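PDB 3BJE: nucleoside phosphorylase, putative, which catalyses the phosphorolysis of uridine, giving uracil and ribose 1-phosphate, and works as a homodimer. Local coordinates for residues Ile46-Asp51 and Glu101-Glu106; Ile91-Gly94 and Asn99-Ile102. One frame throughout, in Å; residues are numbered along the deposited sequence.

Interaction 1 (Ile46-Asp51 and Glu101-Glu106); sequences IIFVGD and EIVLNE. With R1P (1-O-phosphono-alpha-D-ribofuranose), chain C.
Phe48 extends from the strand toward the helix, where Val103 and Leu104 receive the outer end of its ring. Phe48 and Val103 come from opposite directions. CG1 of Val103 lies 3.8 Å from CE1 of Phe48, at a slant to the ring. This methyl is the branch of Val103 that extends away from its own backbone N (chi1 175°). Leu104 takes a different position. Its side chain runs across that of Phe48, and CD2 lies near the ring plane, at the edge. There CD2 of Leu104 is 3.8 Å from CZ of Phe48. The ring tip is thus held by two methyls from consecutive residues of one helical turn. The contact is small, wholly apolar and buried. The backbones stay well apart, with CA of Phe48 9.6 Å from CA of Val103, so the ring bridges the gap.

The strand ends at the ribose 1-phosphate site. Gly50 N donates to O2P of the ligand at 2.9 Å. Arg54, Arg145 and Thr148 also bind this ligand, as does Arg74 of the second subunit. On the far side of the helix, Asn105 ND2 returns to Glu101 O at 2.8 Å, a nearly straight bond (168°). Glu101 itself accepts bonds from backbone N atoms of Phe250, Tyr251 and Cys253 of the second subunit.

Strand 45-49 runs parallel to both strand 86-92 and strand 142-151. Helix 97-112 packs against it through Phe48, and helix 295-305 adds Ile298 beside Phe48 and Leu301 beside Leu104.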
loop_
_atom_site.group_PDB
_atom_site.type_symbol
_atom_site.label_atom_id
_atom_site.label_comp_id
_atom_site.label_asym_id
_atom_site.label_seq_id
_atom_site.Cartn_x
_atom_site.Cartn_y
_atom_site.Cartn_z
ATOM N N ILE A 46 -8.986 15.667 11.032
ATOM C CA ILE A 46 -9.103 14.735 9.916
ATOM C C ILE A 46 -9.416 13.321 10.365
ATOM O O ILE A 46 -8.824 12.819 11.307
ATOM C CB ILE A 46 -7.758 14.694 9.118
ATOM C CG1 ILE A 46 -7.410 16.097 8.605
ATOM C CG2 ILE A 46 -7.816 13.688 7.956
ATOM C CD1 ILE A 46 -5.982 16.267 8.030
ATOM N N ILE A 47 -10.378 12.696 9.688
ATOM C CA ILE A 47 -10.602 11.269 9.818
ATOM C C ILE A 47 -10.054 10.567 8.588
ATOM O O ILE A 47 -10.382 10.963 7.482
ATOM C CB ILE A 47 -12.082 10.926 9.935
ATOM C CG1 ILE A 47 -12.673 11.573 11.171
ATOM C CG2 ILE A 47 -12.252 9.409 10.025
ATOM C CD1 ILE A 47 -14.162 11.376 11.309
ATOM N N PHE A 48 -9.214 9.550 8.800
ATOM C CA PHE A 48 -8.730 8.674 7.732
ATOM C C PHE A 48 -9.607 7.431 7.687
ATOM O O PHE A 48 -9.918 6.823 8.721
ATOM C CB PHE A 48 -7.309 8.194 8.002
ATOM C CG PHE A 48 -6.212 9.167 7.689
ATOM C CD1 PHE A 48 -6.378 10.280 6.884
ATOM C CD2 PHE A 48 -4.949 8.877 8.159
ATOM C CE1 PHE A 48 -5.295 11.105 6.613
ATOM C CE2 PHE A 48 -3.879 9.692 7.886
ATOM C CZ PHE A 48 -4.052 10.804 7.115
ATOM N N VAL A 49 -9.987 7.032 6.488
ATOM C CA VAL A 49 -10.617 5.736 6.272
ATOM C C VAL A 49 -9.864 5.040 5.163
ATOM O O VAL A 49 -9.310 5.679 4.312
ATOM C CB VAL A 49 -12.102 5.880 5.878
ATOM C CG1 VAL A 49 -12.881 6.495 7.045
ATOM C CG2 VAL A 49 -12.270 6.709 4.596
ATOM N N GLY A 50 -9.818 3.718 5.151
ATOM C CA GLY A 50 -9.113 3.054 4.067
ATOM C C GLY A 50 -9.956 2.996 2.803
ATOM O O GLY A 50 -9.466 3.235 1.688
ATOM N N ASP A 51 -11.214 2.635 2.978
ATOM C CA ASP A 51 -12.133 2.372 1.892
ATOM C C ASP A 51 -12.734 3.678 1.373
ATOM O O ASP A 51 -13.388 4.398 2.135
ATOM C CB ASP A 51 -13.242 1.468 2.432
ATOM C CG ASP A 51 -14.244 1.039 1.368
ATOM O OD1 ASP A 51 -14.174 1.497 0.206
ATOM O OD2 ASP A 51 -15.137 0.249 1.715
ATOM N N GLU A 101 1.935 7.074 4.063
ATOM C CA GLU A 101 3.140 7.878 3.876
ATOM C C GLU A 101 2.850 8.954 2.813
ATOM O O GLU A 101 3.194 10.122 2.983
ATOM C CB GLU A 101 4.315 6.978 3.480
ATOM C CG GLU A 101 5.694 7.679 3.488
ATOM C CD GLU A 101 6.249 8.082 2.114
ATOM O OE1 GLU A 101 5.468 8.079 1.113
ATOM O OE2 GLU A 101 7.452 8.413 2.034
ATOM N N ILE A 102 2.179 8.556 1.735
ATOM C CA ILE A 102 1.797 9.515 0.705
ATOM C C ILE A 102 0.897 10.614 1.270
ATOM O O ILE A 102 1.161 11.811 1.143
ATOM C CB ILE A 102 1.087 8.798 -0.445
ATOM C CG1 ILE A 102 2.109 7.994 -1.254
ATOM C CG2 ILE A 102 0.371 9.821 -1.359
ATOM C CD1 ILE A 102 1.489 7.030 -2.254
ATOM N N VAL A 103 -0.201 10.209 1.881
ATOM C CA VAL A 103 -1.200 11.172 2.310
ATOM C C VAL A 103 -0.681 12.097 3.425
ATOM O O VAL A 103 -0.987 13.306 3.425
ATOM C CB VAL A 103 -2.497 10.442 2.719
ATOM C CG1 VAL A 103 -3.529 11.417 3.303
ATOM C CG2 VAL A 103 -3.100 9.746 1.496
ATOM N N LEU A 104 0.047 11.547 4.406
ATOM C CA LEU A 104 0.598 12.407 5.460
ATOM C C LEU A 104 1.639 13.410 4.940
ATOM O O LEU A 104 1.680 14.549 5.431
ATOM C CB LEU A 104 1.170 11.607 6.630
ATOM C CG LEU A 104 0.132 11.061 7.613
ATOM C CD1 LEU A 104 0.871 10.210 8.646
ATOM C CD2 LEU A 104 -0.689 12.150 8.283
ATOM N N ASN A 105 2.481 13.025 3.978
ATOM C CA ASN A 105 3.406 13.993 3.368
ATOM C C ASN A 105 2.641 15.131 2.697
ATOM O O ASN A 105 3.022 16.301 2.819
ATOM C CB ASN A 105 4.296 13.297 2.336
ATOM C CG ASN A 105 5.577 12.786 2.935
ATOM O OD1 ASN A 105 6.572 13.510 2.950
ATOM N ND2 ASN A 105 5.558 11.559 3.458
ATOM N N GLU A 106 1.553 14.784 2.017
ATOM C CA GLU A 106 0.782 15.778 1.301
ATOM C C GLU A 106 -0.017 16.676 2.249
ATOM O O GLU A 106 -0.059 17.889 2.037
ATOM C CB GLU A 106 -0.053 15.113 0.199
ATOM C CG GLU A 106 0.865 14.452 -0.823
ATOM C CD GLU A 106 0.164 13.811 -1.997
ATOM O OE1 GLU A 106 -1.077 13.858 -2.082
ATOM O OE2 GLU A 106 0.872 13.248 -2.854
HETATM C C5 R1P C . -7.902 -4.511 4.192
HETATM O O5 R1P C . -9.132 -5.196 3.913
HETATM C C4 R1P C . -8.170 -3.071 4.587
HETATM O O4 R1P C . -9.163 -2.983 5.624
HETATM C C1 R1P C . -8.629 -2.332 6.782
HETATM C C2 R1P C . -7.112 -2.547 6.645
HETATM O O2 R1P C . -6.259 -1.714 7.464
HETATM C C3 R1P C . -6.928 -2.389 5.133
HETATM O O3 R1P C . -6.939 -1.013 4.718
HETATM O O1 R1P C . -9.046 -0.933 6.916
HETATM P P R1P C . -10.130 -0.110 6.043
HETATM O O1P R1P C . -9.429 -0.124 4.677
HETATM O O2P R1P C . -10.165 1.258 6.701
HETATM O O3P R1P C . -11.429 -0.849 6.015
#

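Interaction 2 (Ile91-Gly94 and Asn99-Ile102); sequences ISTG and NIEI. With CA (calcium ion), chain G.
Asn99 divides its carboxamide between a calcium ion and the backbone of Thr93. OD1 of Asn99 binds the calcium at 2.4 Å, while ND2 of Asn99 donates to Thr93 O at 2.8 Å. The site belongs to the nucleoside phosphorylase fold of this family, at the turn from strand 86-92 into helix 97-112. Asn99 lies in the first turn of that helix.

The bond to Thr93 lies in the carbonyl plane and close to the amide plane of Asn99. Its N-H...O angle is 156°. Glu75 OE2 also accepts from ND2. With the metal at one end and these acceptors at the other, the amide is held against rotation. The calcium would probably polarise the group and strengthen ND2 as a donor.

Six of the eight atoms that bind the calcium are Met95 O, Asp98 OD1 and Asn99 OD1 of this chain and the same three of the second subunit. The ion therefore sits at the dimer interface and ties the two helix starts together.

Gly94 follows with a positive phi. Its CA passes 3.8 Å from ND2 of Asn99, so the chain can turn close beside the amide.

An apolar contact lies next to the polar one. Ile100 folds its chain twice (chi1 -65°, chi2 -53°), which brings CD1 round to Thr93. CD1 of Ile100 is 3.8 Å from CG2 of Thr93, and the two side chains cross at a slant. The other branch of Thr93 bonds within the turn: its OG1 donates to Gly94 O at 2.8 Å, on a lone pair in the carbonyl plane.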
loop_
_atom_site.group_PDB
_atom_site.type_symbol
_atom_site.label_atom_id
_atom_site.label_comp_id
_atom_site.label_asym_id
_atom_site.label_seq_id
_atom_site.Cartn_x
_atom_site.Cartn_y
_atom_site.Cartn_z
ATOM N N ILE A 91 -10.893 11.764 4.738
ATOM C CA ILE A 91 -10.028 11.387 3.629
ATOM C C ILE A 91 -9.927 9.865 3.559
ATOM O O ILE A 91 -9.647 9.218 4.588
ATOM C CB ILE A 91 -8.585 11.931 3.802
ATOM C CG1 ILE A 91 -8.596 13.458 3.823
ATOM C CG2 ILE A 91 -7.669 11.405 2.698
ATOM C CD1 ILE A 91 -7.245 14.091 4.149
ATOM N N SER A 92 -10.153 9.302 2.374
ATOM C CA SER A 92 -9.802 7.917 2.147
ATOM C C SER A 92 -8.357 7.817 1.680
ATOM O O SER A 92 -7.932 8.562 0.807
ATOM C CB SER A 92 -10.725 7.228 1.134
ATOM O OG SER A 92 -10.682 7.814 -0.159
ATOM N N THR A 93 -7.639 6.870 2.272
ATOM C CA THR A 93 -6.236 6.693 1.984
ATOM C C THR A 93 -5.953 5.517 1.072
ATOM O O THR A 93 -4.858 5.412 0.533
ATOM C CB THR A 93 -5.471 6.471 3.289
ATOM O OG1 THR A 93 -5.914 5.260 3.906
ATOM C CG2 THR A 93 -5.687 7.633 4.273
ATOM N N GLY A 94 -6.932 4.639 0.898
ATOM C CA GLY A 94 -6.667 3.335 0.307
ATOM C C GLY A 94 -5.904 2.496 1.317
ATOM O O GLY A 94 -5.724 2.890 2.463
ATOM N N ASN A 99 0.458 4.036 1.499
ATOM C CA ASN A 99 -0.586 5.032 1.188
ATOM C C ASN A 99 -0.635 6.126 2.250
ATOM O O ASN A 99 -0.832 7.316 1.955
ATOM C CB ASN A 99 -1.944 4.356 1.055
ATOM C CG ASN A 99 -2.056 3.511 -0.208
ATOM O OD1 ASN A 99 -1.192 2.662 -0.507
ATOM N ND2 ASN A 99 -3.129 3.745 -0.965
ATOM N N ILE A 100 -0.465 5.716 3.508
ATOM C CA ILE A 100 -0.392 6.666 4.616
ATOM C C ILE A 100 0.785 7.627 4.430
ATOM O O ILE A 100 0.653 8.842 4.625
ATOM C CB ILE A 100 -0.309 5.933 6.005
ATOM C CG1 ILE A 100 -1.592 5.136 6.327
ATOM C CG2 ILE A 100 -0.001 6.948 7.112
ATOM C CD1 ILE A 100 -2.896 5.921 6.234
ATOM N N GLU A 101 1.935 7.074 4.063
ATOM C CA GLU A 101 3.140 7.878 3.876
ATOM C C GLU A 101 2.850 8.954 2.813
ATOM O O GLU A 101 3.194 10.122 2.983
ATOM C CB GLU A 101 4.315 6.978 3.480
ATOM C CG GLU A 101 5.694 7.679 3.488
ATOM C CD GLU A 101 6.249 8.082 2.114
ATOM O OE1 GLU A 101 5.468 8.079 1.113
ATOM O OE2 GLU A 101 7.452 8.413 2.034
ATOM N N ILE A 102 2.179 8.556 1.735
ATOM C CA ILE A 102 1.797 9.515 0.705
ATOM C C ILE A 102 0.897 10.614 1.270
ATOM O O ILE A 102 1.161 11.811 1.143
ATOM C CB ILE A 102 1.087 8.798 -0.445
ATOM C CG1 ILE A 102 2.109 7.994 -1.254
ATOM C CG2 ILE A 102 0.371 9.821 -1.359
ATOM C CD1 ILE A 102 1.489 7.030 -2.254
HETATM CA CA CA G . -0.779 0.266 -0.403
#

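From the N terminus, strand 45-49 leads into the phosphate site. The chain then passes helix 54-59 and two strands and runs along strand 86-92, whose end holds residues 91-92. Interaction 2 closes the short connection 95-98, which includes the helix start. Interaction 1 closes a much longer loop. By touching residues the two nest: Phe48 with Val103 and Leu104 outside, Thr93 and Gly94 with Asn99 and Ile100 inside. The helix segments overlap at Glu101 and Ile102, which take no part in either contact. Val49 O and Thr93 N, 2.9 Å apart, probably hydrogen-bond. Together the contacts join helix 97-112 to strand 45-49 and to the loop following strand 86-92, between the ribose 1-phosphate pocket and the dimer interface.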